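Local coordinates for protein pyrrolysyl-tRNA synthetase (PDB 3DSQ) that probably attaches pyrrolysine to its cognate tRNA in an ATP-dependent reaction, working as a homodimeric class II aminoacyl-tRNA synthetase, at residues L10-W14 with Q31-S37; R21-A27 with I49-M54; F172-T178 with G252-E258; L199-I204 with L260-R264. All coordinates share one frame; numbering follows the deposited sequence.

Contact 1: residues L10-W14 with Q31-S37; sequences LSSFW and QLEMGFS
Ser-11 and Ser-12 both face Phe-36, which makes this short antiparallel pairing a classic beta bulge held by a single bridge. Two backbone bonds define it: Ser-12 N gives to Phe-36 O at 2.9 Å, in the carbonyl plane, and Phe-36 N returns to Ser-12 O at 2.7 Å, tilted from that plane. Ser-11 N also lies close to Phe-36 O, but its angle is too poor for a bond; its hydroxyl turns instead to Pro-8. Leu-10 packs against Gly-35, where a CB would stand only 2.3 Å from Leu-10 O, so a side chain there would probably collide with the backbone opposite. Leu-10 CD2 reaches on to Ser-37 N, while the Phe-13 ring brings its CD2 within 3.5 Å of Met-34 O.

Beyond the bridge the Trp-14 indole takes over. Its CG stands anti to its own carbonyl carbon (chi1 -58°), and the ring extends from there across to the end of helix 29-32. One face receives the Phe-36 ring, whose CE2 lies 3.4 Å from Trp-14 CH2, near the rim; the planes meet at 51°, neither a stack nor edge-to-face. The side chain of Arg-42 in helix 39-68 touches those of Trp-14 and Phe-36, tying the loop to the long helix. A water donates to both Leu-32 O and Met-34 O and weakly accepts from Trp-14 N. At the indole's edge, NE1 donates to Gln-31 O at 2.8 Å with an N-H...O angle of 160°, the oxygen almost in the ring plane.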
# COMPACT_ATOMS: atom_id res chain seq x y z
N LEU B 10 -3.49 -29.18 -38.22
CA LEU B 10 -3.72 -28.39 -37.01
C LEU B 10 -3.18 -26.97 -37.18
O LEU B 10 -2.43 -26.48 -36.34
CB LEU B 10 -3.05 -29.07 -35.82
CG LEU B 10 -3.52 -30.52 -35.60
CD1 LEU B 10 -2.79 -31.14 -34.44
CD2 LEU B 10 -5.02 -30.53 -35.36
N SER B 11 -3.58 -26.32 -38.27
CA SER B 11 -3.14 -24.97 -38.58
C SER B 11 -4.00 -23.86 -37.97
O SER B 11 -3.59 -22.70 -37.96
CB SER B 11 -3.08 -24.77 -40.10
OG SER B 11 -2.09 -25.58 -40.69
N SER B 12 -5.20 -24.21 -37.49
CA SER B 12 -6.09 -23.21 -36.89
C SER B 12 -5.78 -23.01 -35.41
O SER B 12 -6.00 -23.91 -34.60
CB SER B 12 -7.55 -23.62 -37.06
OG SER B 12 -7.92 -23.64 -38.42
N PHE B 13 -5.30 -21.82 -35.07
CA PHE B 13 -4.96 -21.50 -33.68
C PHE B 13 -5.96 -20.56 -33.03
O PHE B 13 -6.91 -20.12 -33.68
CB PHE B 13 -3.55 -20.91 -33.61
CG PHE B 13 -2.50 -21.79 -34.21
CD1 PHE B 13 -2.21 -21.74 -35.58
CD2 PHE B 13 -1.81 -22.71 -33.42
CE1 PHE B 13 -1.27 -22.59 -36.14
CE2 PHE B 13 -0.86 -23.57 -33.97
CZ PHE B 13 -0.59 -23.51 -35.34
N TRP B 14 -5.75 -20.26 -31.75
CA TRP B 14 -6.65 -19.37 -31.01
C TRP B 14 -6.70 -18.00 -31.67
O TRP B 14 -5.71 -17.55 -32.25
CB TRP B 14 -6.16 -19.16 -29.57
CG TRP B 14 -6.00 -20.39 -28.75
CD1 TRP B 14 -4.92 -20.73 -27.99
CD2 TRP B 14 -6.96 -21.44 -28.57
NE1 TRP B 14 -5.14 -21.93 -27.35
CE2 TRP B 14 -6.39 -22.38 -27.69
CE3 TRP B 14 -8.25 -21.67 -29.07
CZ2 TRP B 14 -7.07 -23.55 -27.29
CZ3 TRP B 14 -8.93 -22.82 -28.68
CH2 TRP B 14 -8.33 -23.75 -27.79
N GLN B 31 -1.47 -25.36 -23.57
CA GLN B 31 -2.83 -25.05 -23.99
C GLN B 31 -2.85 -23.81 -24.90
O GLN B 31 -3.58 -23.76 -25.88
CB GLN B 31 -3.72 -24.81 -22.78
CG GLN B 31 -3.89 -26.05 -21.89
CD GLN B 31 -4.76 -25.78 -20.68
OE1 GLN B 31 -4.48 -24.88 -19.88
NE2 GLN B 31 -5.83 -26.55 -20.54
N LEU B 32 -2.02 -22.82 -24.58
CA LEU B 32 -1.95 -21.59 -25.36
C LEU B 32 -1.43 -21.84 -26.77
O LEU B 32 -1.74 -21.08 -27.69
CB LEU B 32 -1.05 -20.56 -24.67
CG LEU B 32 -1.54 -19.95 -23.35
CD1 LEU B 32 -0.53 -18.93 -22.86
CD2 LEU B 32 -2.91 -19.29 -23.54
N GLU B 33 -0.66 -22.91 -26.95
CA GLU B 33 -0.08 -23.21 -28.25
C GLU B 33 -0.80 -24.29 -29.06
O GLU B 33 -0.25 -24.81 -30.02
CB GLU B 33 1.39 -23.60 -28.08
CG GLU B 33 2.22 -22.52 -27.40
CD GLU B 33 2.17 -21.19 -28.15
OE1 GLU B 33 2.74 -21.11 -29.26
OE2 GLU B 33 1.54 -20.24 -27.64
N MET B 34 -2.03 -24.61 -28.68
CA MET B 34 -2.80 -25.64 -29.38
C MET B 34 -3.35 -25.21 -30.74
O MET B 34 -3.84 -24.09 -30.91
CB MET B 34 -3.95 -26.12 -28.51
CG MET B 34 -3.50 -26.97 -27.35
SD MET B 34 -4.86 -27.37 -26.29
CE MET B 34 -5.62 -28.75 -27.21
N GLY B 35 -3.26 -26.13 -31.69
CA GLY B 35 -3.76 -25.90 -33.03
C GLY B 35 -4.85 -26.92 -33.31
O GLY B 35 -4.85 -28.01 -32.74
N PHE B 36 -5.76 -26.56 -34.20
CA PHE B 36 -6.87 -27.44 -34.55
C PHE B 36 -7.05 -27.55 -36.05
O PHE B 36 -6.49 -26.76 -36.81
CB PHE B 36 -8.14 -26.90 -33.90
CG PHE B 36 -8.03 -26.79 -32.41
CD1 PHE B 36 -8.32 -27.88 -31.60
CD2 PHE B 36 -7.53 -25.63 -31.83
CE1 PHE B 36 -8.10 -27.83 -30.23
CE2 PHE B 36 -7.31 -25.57 -30.46
CZ PHE B 36 -7.60 -26.68 -29.66
N SER B 37 -7.83 -28.54 -36.47
CA SER B 37 -8.08 -28.78 -37.89
C SER B 37 -8.90 -27.68 -38.56
O SER B 37 -8.82 -27.49 -39.76
CB SER B 37 -8.80 -30.12 -38.08
OG SER B 37 -8.00 -31.20 -37.61
O HOH W 1 -2.95 -21.69 -30.43

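Contact 2: residues R21-A27 with I49-M54; sequences RLKELNA and IEHQLM
Arg-21 and Glu-50 form the polar link between the end of helix 16-24 and helix 39-68. Arg-21 NE donates to Glu-50 OE2 at 2.9 Å with a nearly straight N-H...O angle of 170°, and the oxygen lies in the guanidinium plane, at its edge. The carboxylate uses its anti lone pair; the two planes are 88° apart, and one N-H to one oxygen makes the bridge single-pronged. Glu-50 reaches it with its CG anti to its backbone N (chi1 175°) and its chain extended, while Arg-21 bends at chi2. A weak bond from Arg-21 NH1 to Glu-24 OE1 at 3.4 Å extends the network, and Asn-286 also takes a bond from NH1. An alanine at this position would probably leave Glu-50 without its opposite charge and uncover Leu-25 CD2, which lies over the centre of the guanidinium.

The apolar contacts centre on Leu-53. Its CB meets Leu-25 CB at 3.6 Å, and its CD1 touches Ala-27 CB at 3.5 Å. Leu-22 CD2 wedges in between Ile-49 CG2, at 3.9 Å, and Leu-53 CD1, while Leu-25 CD1 lies against Glu-50 CG, using the aliphatic part of the acid.

Backbone bonds close helix 16-24: Ala-27 N reaches Leu-22 O and Asn-26 N reaches Lys-23 O, with Asn-26 at positive phi. This is a Schellman motif, which ends the helix just where it packs on helix 39-68.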
# COMPACT_ATOMS: atom_id res chain seq x y z
N ARG B 21 -8.13 -14.59 -23.30
CA ARG B 21 -9.04 -15.15 -22.31
C ARG B 21 -8.36 -16.32 -21.57
O ARG B 21 -8.37 -16.39 -20.34
CB ARG B 21 -10.33 -15.61 -23.00
CG ARG B 21 -11.37 -16.25 -22.09
CD ARG B 21 -11.65 -15.41 -20.86
NE ARG B 21 -12.81 -15.90 -20.11
CZ ARG B 21 -13.22 -15.39 -18.95
NH1 ARG B 21 -12.58 -14.37 -18.40
NH2 ARG B 21 -14.29 -15.89 -18.35
N LEU B 22 -7.76 -17.22 -22.33
CA LEU B 22 -7.07 -18.36 -21.76
C LEU B 22 -5.92 -17.90 -20.87
O LEU B 22 -5.60 -18.55 -19.86
CB LEU B 22 -6.56 -19.29 -22.87
CG LEU B 22 -7.67 -19.92 -23.72
CD1 LEU B 22 -7.04 -20.80 -24.79
CD2 LEU B 22 -8.63 -20.75 -22.85
N LYS B 23 -5.30 -16.78 -21.24
CA LYS B 23 -4.19 -16.26 -20.45
C LYS B 23 -4.69 -15.70 -19.13
O LYS B 23 -4.08 -15.92 -18.09
CB LYS B 23 -3.43 -15.18 -21.22
CG LYS B 23 -2.00 -15.57 -21.58
CD LYS B 23 -1.12 -14.35 -21.83
CE LYS B 23 0.31 -14.77 -22.16
NZ LYS B 23 1.23 -13.59 -22.32
N GLU B 24 -5.80 -14.96 -19.16
CA GLU B 24 -6.38 -14.39 -17.95
C GLU B 24 -6.77 -15.49 -16.98
O GLU B 24 -6.79 -15.29 -15.76
CB GLU B 24 -7.64 -13.60 -18.25
CG GLU B 24 -7.55 -12.55 -19.33
CD GLU B 24 -8.87 -11.81 -19.48
OE1 GLU B 24 -9.93 -12.47 -19.44
OE2 GLU B 24 -8.84 -10.58 -19.64
N LEU B 25 -7.15 -16.64 -17.54
CA LEU B 25 -7.56 -17.79 -16.75
C LEU B 25 -6.36 -18.67 -16.41
O LEU B 25 -6.51 -19.78 -15.91
CB LEU B 25 -8.59 -18.61 -17.53
CG LEU B 25 -9.86 -17.84 -17.87
CD1 LEU B 25 -10.82 -18.69 -18.71
CD2 LEU B 25 -10.51 -17.42 -16.58
N ASN B 26 -5.16 -18.15 -16.67
CA ASN B 26 -3.93 -18.87 -16.39
C ASN B 26 -3.80 -20.25 -17.03
O ASN B 26 -3.42 -21.22 -16.37
CB ASN B 26 -3.71 -18.98 -14.87
CG ASN B 26 -3.38 -17.64 -14.23
OD1 ASN B 26 -2.57 -16.87 -14.77
ND2 ASN B 26 -3.99 -17.35 -13.09
N ALA B 27 -4.11 -20.33 -18.32
CA ALA B 27 -3.99 -21.58 -19.04
C ALA B 27 -2.50 -21.89 -19.16
O ALA B 27 -1.65 -21.01 -18.94
CB ALA B 27 -4.61 -21.45 -20.43
N ILE B 49 -11.97 -25.86 -22.65
CA ILE B 49 -10.82 -25.49 -21.83
C ILE B 49 -11.18 -24.31 -20.92
O ILE B 49 -10.87 -24.32 -19.73
CB ILE B 49 -9.61 -25.13 -22.71
CG1 ILE B 49 -9.14 -26.38 -23.47
CG2 ILE B 49 -8.48 -24.55 -21.85
CD1 ILE B 49 -8.00 -26.11 -24.43
N GLU B 50 -11.83 -23.30 -21.48
CA GLU B 50 -12.22 -22.15 -20.68
C GLU B 50 -13.04 -22.64 -19.48
O GLU B 50 -12.77 -22.28 -18.34
CB GLU B 50 -13.05 -21.17 -21.50
CG GLU B 50 -13.59 -20.01 -20.67
CD GLU B 50 -14.58 -19.14 -21.44
OE1 GLU B 50 -15.48 -19.72 -22.08
OE2 GLU B 50 -14.46 -17.90 -21.39
N HIS B 51 -14.04 -23.46 -19.78
CA HIS B 51 -14.93 -24.02 -18.77
C HIS B 51 -14.17 -24.62 -17.58
O HIS B 51 -14.52 -24.36 -16.43
CB HIS B 51 -15.81 -25.11 -19.39
CG HIS B 51 -16.77 -25.72 -18.42
ND1 HIS B 51 -17.90 -25.06 -17.99
CD2 HIS B 51 -16.75 -26.91 -17.77
CE1 HIS B 51 -18.54 -25.82 -17.11
NE2 HIS B 51 -17.86 -26.94 -16.96
N GLN B 52 -13.15 -25.42 -17.88
CA GLN B 52 -12.33 -26.05 -16.85
C GLN B 52 -11.51 -25.01 -16.09
O GLN B 52 -11.31 -25.13 -14.88
CB GLN B 52 -11.39 -27.08 -17.50
CG GLN B 52 -10.35 -27.67 -16.54
CD GLN B 52 -10.96 -28.51 -15.43
OE1 GLN B 52 -11.66 -29.49 -15.70
NE2 GLN B 52 -10.70 -28.13 -14.18
N LEU B 53 -11.01 -24.00 -16.80
CA LEU B 53 -10.22 -22.97 -16.14
C LEU B 53 -11.09 -22.13 -15.22
O LEU B 53 -10.67 -21.76 -14.12
CB LEU B 53 -9.51 -22.07 -17.17
CG LEU B 53 -8.49 -22.79 -18.06
CD1 LEU B 53 -7.86 -21.81 -19.05
CD2 LEU B 53 -7.42 -23.43 -17.19
N MET B 54 -12.30 -21.83 -15.66
CA MET B 54 -13.19 -21.04 -14.82
C MET B 54 -13.51 -21.82 -13.55
O MET B 54 -13.54 -21.25 -12.45
CB MET B 54 -14.47 -20.68 -15.58
CG MET B 54 -14.20 -19.70 -16.73
SD MET B 54 -15.64 -19.36 -17.75
CE MET B 54 -16.18 -17.89 -17.10

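Contact 3: residues F172-T178 with G252-E258; sequences FTMLNLT and GLGFGLE
Leu-175 and Leu-177 pair in register with Phe-255 and Leu-253 in the central sheet, where the segments 172-178 and 252-256 run antiparallel, their axes at 164°. The backbone ladder has two hydrogen-bonded pairs: Leu-175 N to Phe-255 O at 3.0 Å with Phe-255 N to Leu-175 O at 2.8 Å, and the equivalent reciprocal bonds between Leu-177 and Leu-253. Asn-176 with Gly-254 is the non-hydrogen-bonded pair between them, and Thr-178 with Gly-252 and Met-174 with Gly-256 flank them. The ladder runs past the strand end, for Leu-257 N, in the first turn of the helix, still bonds to Thr-173 O.

Apolar contacts gather on the face bearing the leucines and Phe-255. Leu-175 CD2 lies 4.0 Å from Phe-255 CD1, the two side chains pointing the same way, and Leu-177 CD1 presses tightly on Leu-253 CB at 3.3 Å. Helix 187-201 covers this side. On the other face Met-174, Asn-176 and Thr-178 stand beside three glycines, a glycine-rich strand entering a helix that is consistent with motif 3 of class II synthetases.

A polar group ends the pairing. Glu-258, bent at chi2 (82°), turns its carboxylate back on Thr-173: the backbone N gives a straight bond to the syn lone pair of Glu-258 OE1 at 3.0 Å, and Thr-173 OG1 donates to Glu-258 OE2 at 2.6 Å. One threonine thus offers both its N-H and its hydroxyl to a buried carboxylate, whose oxygens serve here as acceptors, fixing its rotation and tying the helix start to the strand.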
# COMPACT_ATOMS: atom_id res chain seq x y z
N PHE B 172 2.84 -0.92 -9.06
CA PHE B 172 3.50 -2.14 -8.66
C PHE B 172 4.03 -2.02 -7.23
O PHE B 172 4.21 -0.92 -6.70
CB PHE B 172 4.59 -2.53 -9.67
CG PHE B 172 5.63 -1.45 -9.93
CD1 PHE B 172 6.83 -1.44 -9.23
CD2 PHE B 172 5.41 -0.46 -10.89
CE1 PHE B 172 7.80 -0.46 -9.47
CE2 PHE B 172 6.38 0.53 -11.15
CZ PHE B 172 7.57 0.53 -10.44
N THR B 173 4.24 -3.16 -6.59
CA THR B 173 4.70 -3.19 -5.22
C THR B 173 6.17 -3.56 -5.19
O THR B 173 6.58 -4.59 -5.74
CB THR B 173 3.91 -4.22 -4.38
OG1 THR B 173 2.51 -4.09 -4.68
CG2 THR B 173 4.13 -3.99 -2.88
N MET B 174 6.96 -2.72 -4.53
CA MET B 174 8.39 -2.94 -4.40
C MET B 174 8.76 -3.19 -2.96
O MET B 174 8.18 -2.60 -2.05
CB MET B 174 9.19 -1.71 -4.87
CG MET B 174 9.22 -1.50 -6.37
SD MET B 174 10.03 -2.85 -7.25
CE MET B 174 8.63 -3.64 -7.88
N LEU B 175 9.71 -4.10 -2.78
CA LEU B 175 10.27 -4.42 -1.49
C LEU B 175 11.70 -3.96 -1.72
O LEU B 175 12.32 -4.34 -2.70
CB LEU B 175 10.27 -5.93 -1.21
CG LEU B 175 11.38 -6.40 -0.24
CD1 LEU B 175 11.23 -5.70 1.11
CD2 LEU B 175 11.32 -7.91 -0.06
N ASN B 176 12.21 -3.11 -0.84
CA ASN B 176 13.58 -2.66 -1.02
C ASN B 176 14.21 -2.71 0.35
O ASN B 176 13.85 -1.93 1.22
CB ASN B 176 13.62 -1.22 -1.54
CG ASN B 176 15.00 -0.81 -2.01
OD1 ASN B 176 16.01 -1.16 -1.39
ND2 ASN B 176 15.05 -0.06 -3.11
N LEU B 177 15.13 -3.65 0.55
CA LEU B 177 15.79 -3.74 1.84
C LEU B 177 17.22 -3.27 1.71
O LEU B 177 17.87 -3.45 0.68
CB LEU B 177 15.73 -5.17 2.41
CG LEU B 177 16.09 -6.43 1.65
CD1 LEU B 177 17.34 -6.25 0.83
CD2 LEU B 177 16.29 -7.54 2.70
N THR B 178 17.72 -2.66 2.77
CA THR B 178 19.06 -2.09 2.73
C THR B 178 19.77 -2.16 4.06
O THR B 178 19.15 -2.34 5.10
CB THR B 178 19.00 -0.61 2.37
OG1 THR B 178 18.40 0.10 3.47
CG2 THR B 178 18.14 -0.38 1.12
N GLY B 252 21.79 -2.70 -1.04
CA GLY B 252 20.35 -2.59 -1.14
C GLY B 252 19.87 -3.55 -2.21
O GLY B 252 20.51 -3.71 -3.25
N LEU B 253 18.74 -4.19 -1.95
CA LEU B 253 18.19 -5.14 -2.89
C LEU B 253 16.72 -4.80 -3.07
O LEU B 253 16.01 -4.57 -2.09
CB LEU B 253 18.35 -6.56 -2.33
CG LEU B 253 18.11 -7.77 -3.23
CD1 LEU B 253 19.07 -7.76 -4.41
CD2 LEU B 253 18.31 -9.05 -2.41
N GLY B 254 16.27 -4.76 -4.32
CA GLY B 254 14.87 -4.46 -4.59
C GLY B 254 14.14 -5.54 -5.35
O GLY B 254 14.67 -6.08 -6.32
N PHE B 255 12.92 -5.85 -4.93
CA PHE B 255 12.10 -6.87 -5.58
C PHE B 255 10.74 -6.34 -6.05
O PHE B 255 10.16 -5.44 -5.45
CB PHE B 255 11.78 -8.03 -4.61
CG PHE B 255 12.99 -8.70 -4.01
CD1 PHE B 255 13.83 -8.01 -3.13
CD2 PHE B 255 13.23 -10.05 -4.25
CE1 PHE B 255 14.89 -8.67 -2.49
CE2 PHE B 255 14.29 -10.72 -3.61
CZ PHE B 255 15.12 -10.02 -2.73
N GLY B 256 10.25 -6.92 -7.14
CA GLY B 256 8.92 -6.59 -7.64
C GLY B 256 8.08 -7.75 -7.12
O GLY B 256 8.28 -8.86 -7.56
N LEU B 257 7.17 -7.51 -6.17
CA LEU B 257 6.39 -8.60 -5.60
C LEU B 257 5.40 -9.29 -6.54
O LEU B 257 5.25 -10.52 -6.48
CB LEU B 257 5.66 -8.14 -4.33
CG LEU B 257 6.58 -7.62 -3.21
CD1 LEU B 257 5.79 -7.48 -1.93
CD2 LEU B 257 7.76 -8.58 -3.01
N GLU B 258 4.72 -8.52 -7.39
CA GLU B 258 3.78 -9.14 -8.32
C GLU B 258 4.57 -10.05 -9.26
O GLU B 258 4.13 -11.15 -9.58
CB GLU B 258 3.01 -8.09 -9.16
CG GLU B 258 2.03 -7.21 -8.37
CD GLU B 258 2.72 -6.05 -7.68
OE1 GLU B 258 3.94 -5.88 -7.89
OE2 GLU B 258 2.05 -5.29 -6.94

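Contact 4: residues L199-I204 with L260-R264; sequences LEAAGI and LLMIR
Arg-264 turns the edge of its guanidinium to Ala-202 O, just past the end of helix 187-201. Its NE donates at 3.1 Å with an N-H...O angle of 161°, and the oxygen lies 3° out of the guanidinium plane; relative to the carbonyl plane the donor is clearly tilted. NH2 adds a weak, longer bond to the same Ala-202 O at 3.4 Å, so one oxygen is gripped by two N-H groups. The chain leaves with CG trans to its backbone N (chi1 173°) and then bends at chi2 and chi3, folding the guanidinium back so that Leu-261 CD2 covers part of one face, toward the rim. A leucine in its place would probably leave Ala-202 O without these two donors and give up the tie between the helix ends.

The aliphatic stem of Arg-264 has its own partner, with CB 3.9 Å from Ile-204 CG1 and the side chains crossing obliquely. Ile-204 CD1 then reaches Leu-260 CD2 at 4.1 Å, and Leu-260 CD1 meets Ala-202 CB at 4.3 Å. Gly-203, at positive phi, is the C-prime residue of a Schellman motif in which Ile-204 N bonds to Leu-199 O and Gly-203 N to Glu-200 O.

Helix 257-265 thereby meets the end of helix 187-201, with Leu-260 and Ile-263 resting on strand 228-236, Leu-199 on strand 219-225, and helix 72-85 touching Ala-201 and Leu-261.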
# COMPACT_ATOMS: atom_id res chain seq x y z
N LEU B 199 13.89 -14.59 -0.60
CA LEU B 199 13.43 -15.68 -1.44
C LEU B 199 12.95 -16.87 -0.62
O LEU B 199 12.05 -17.59 -1.05
CB LEU B 199 14.55 -16.09 -2.40
CG LEU B 199 14.91 -14.96 -3.37
CD1 LEU B 199 16.13 -15.34 -4.17
CD2 LEU B 199 13.73 -14.67 -4.28
N GLU B 200 13.53 -17.07 0.56
CA GLU B 200 13.10 -18.18 1.40
C GLU B 200 11.72 -17.87 1.96
O GLU B 200 10.84 -18.73 1.99
CB GLU B 200 14.08 -18.41 2.55
CG GLU B 200 13.67 -19.55 3.47
CD GLU B 200 13.50 -20.88 2.73
OE1 GLU B 200 12.88 -21.80 3.30
OE2 GLU B 200 14.00 -21.01 1.59
N ALA B 201 11.54 -16.64 2.42
CA ALA B 201 10.25 -16.24 2.96
C ALA B 201 9.20 -16.24 1.85
O ALA B 201 8.02 -16.45 2.12
CB ALA B 201 10.36 -14.86 3.60
N ALA B 202 9.63 -16.01 0.61
CA ALA B 202 8.72 -15.97 -0.53
C ALA B 202 8.44 -17.35 -1.14
O ALA B 202 7.82 -17.45 -2.20
CB ALA B 202 9.26 -15.04 -1.61
N GLY B 203 8.90 -18.40 -0.48
CA GLY B 203 8.67 -19.74 -1.00
C GLY B 203 9.30 -20.01 -2.35
O GLY B 203 8.74 -20.74 -3.18
N ILE B 204 10.46 -19.43 -2.60
CA ILE B 204 11.18 -19.65 -3.84
C ILE B 204 12.52 -20.26 -3.46
O ILE B 204 13.33 -19.64 -2.77
CB ILE B 204 11.35 -18.33 -4.62
CG1 ILE B 204 9.98 -17.87 -5.13
CG2 ILE B 204 12.34 -18.51 -5.76
CD1 ILE B 204 10.00 -16.62 -5.99
N LEU B 260 7.41 -11.49 -8.58
CA LEU B 260 7.86 -12.63 -7.79
C LEU B 260 6.72 -13.64 -7.75
O LEU B 260 6.92 -14.82 -8.03
CB LEU B 260 8.19 -12.22 -6.35
CG LEU B 260 9.59 -11.75 -5.94
CD1 LEU B 260 9.68 -11.81 -4.42
CD2 LEU B 260 10.68 -12.64 -6.54
N LEU B 261 5.53 -13.16 -7.40
CA LEU B 261 4.36 -14.03 -7.32
C LEU B 261 4.05 -14.74 -8.63
O LEU B 261 3.73 -15.93 -8.63
CB LEU B 261 3.12 -13.23 -6.88
CG LEU B 261 3.10 -12.88 -5.39
CD1 LEU B 261 1.92 -11.99 -5.11
CD2 LEU B 261 3.04 -14.15 -4.54
N MET B 262 4.14 -14.01 -9.74
CA MET B 262 3.86 -14.61 -11.03
C MET B 262 4.83 -15.76 -11.32
O MET B 262 4.45 -16.81 -11.84
CB MET B 262 3.98 -13.56 -12.14
CG MET B 262 4.05 -14.16 -13.54
SD MET B 262 4.05 -12.88 -14.83
CE MET B 262 5.68 -12.20 -14.61
N ILE B 263 6.09 -15.55 -10.97
CA ILE B 263 7.14 -16.53 -11.19
C ILE B 263 7.00 -17.73 -10.25
O ILE B 263 7.13 -18.87 -10.67
CB ILE B 263 8.52 -15.84 -11.03
CG1 ILE B 263 8.70 -14.85 -12.19
CG2 ILE B 263 9.63 -16.87 -11.00
CD1 ILE B 263 9.89 -13.92 -12.06
N ARG B 264 6.71 -17.49 -8.98
CA ARG B 264 6.54 -18.58 -8.03
C ARG B 264 5.32 -19.41 -8.40
O ARG B 264 5.38 -20.64 -8.44
CB ARG B 264 6.36 -18.03 -6.62
CG ARG B 264 6.01 -19.09 -5.60
CD ARG B 264 4.76 -18.69 -4.84
NE ARG B 264 5.08 -17.90 -3.66
CZ ARG B 264 4.19 -17.28 -2.90
NH1 ARG B 264 2.90 -17.33 -3.20
NH2 ARG B 264 4.59 -16.61 -1.83

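How the contacts relate
The four contacts fall into two touching pairs. Contacts 1 and 2, with centres 15 Å apart, interleave along the N-terminal chain and touch where Trp-14 CE2 lies 3.4 Å from Leu-22 CD1. Contacts 3 and 4, with centres 12 Å apart, both use helix 257-265 within the class II core; Phe-255 joins them by packing on Leu-260 and Leu-199. Between the pairs nothing touches: contacts 2 and 4 come nearest, about 7 Å between closest atoms, while the centres of contacts 1 and 3 are 38 Å apart. The sodium ion of Ser-163, Gln-164 and Gln-167 lies about 8 Å from the Phe-172 side chain and about 12 Å from that of Leu-260.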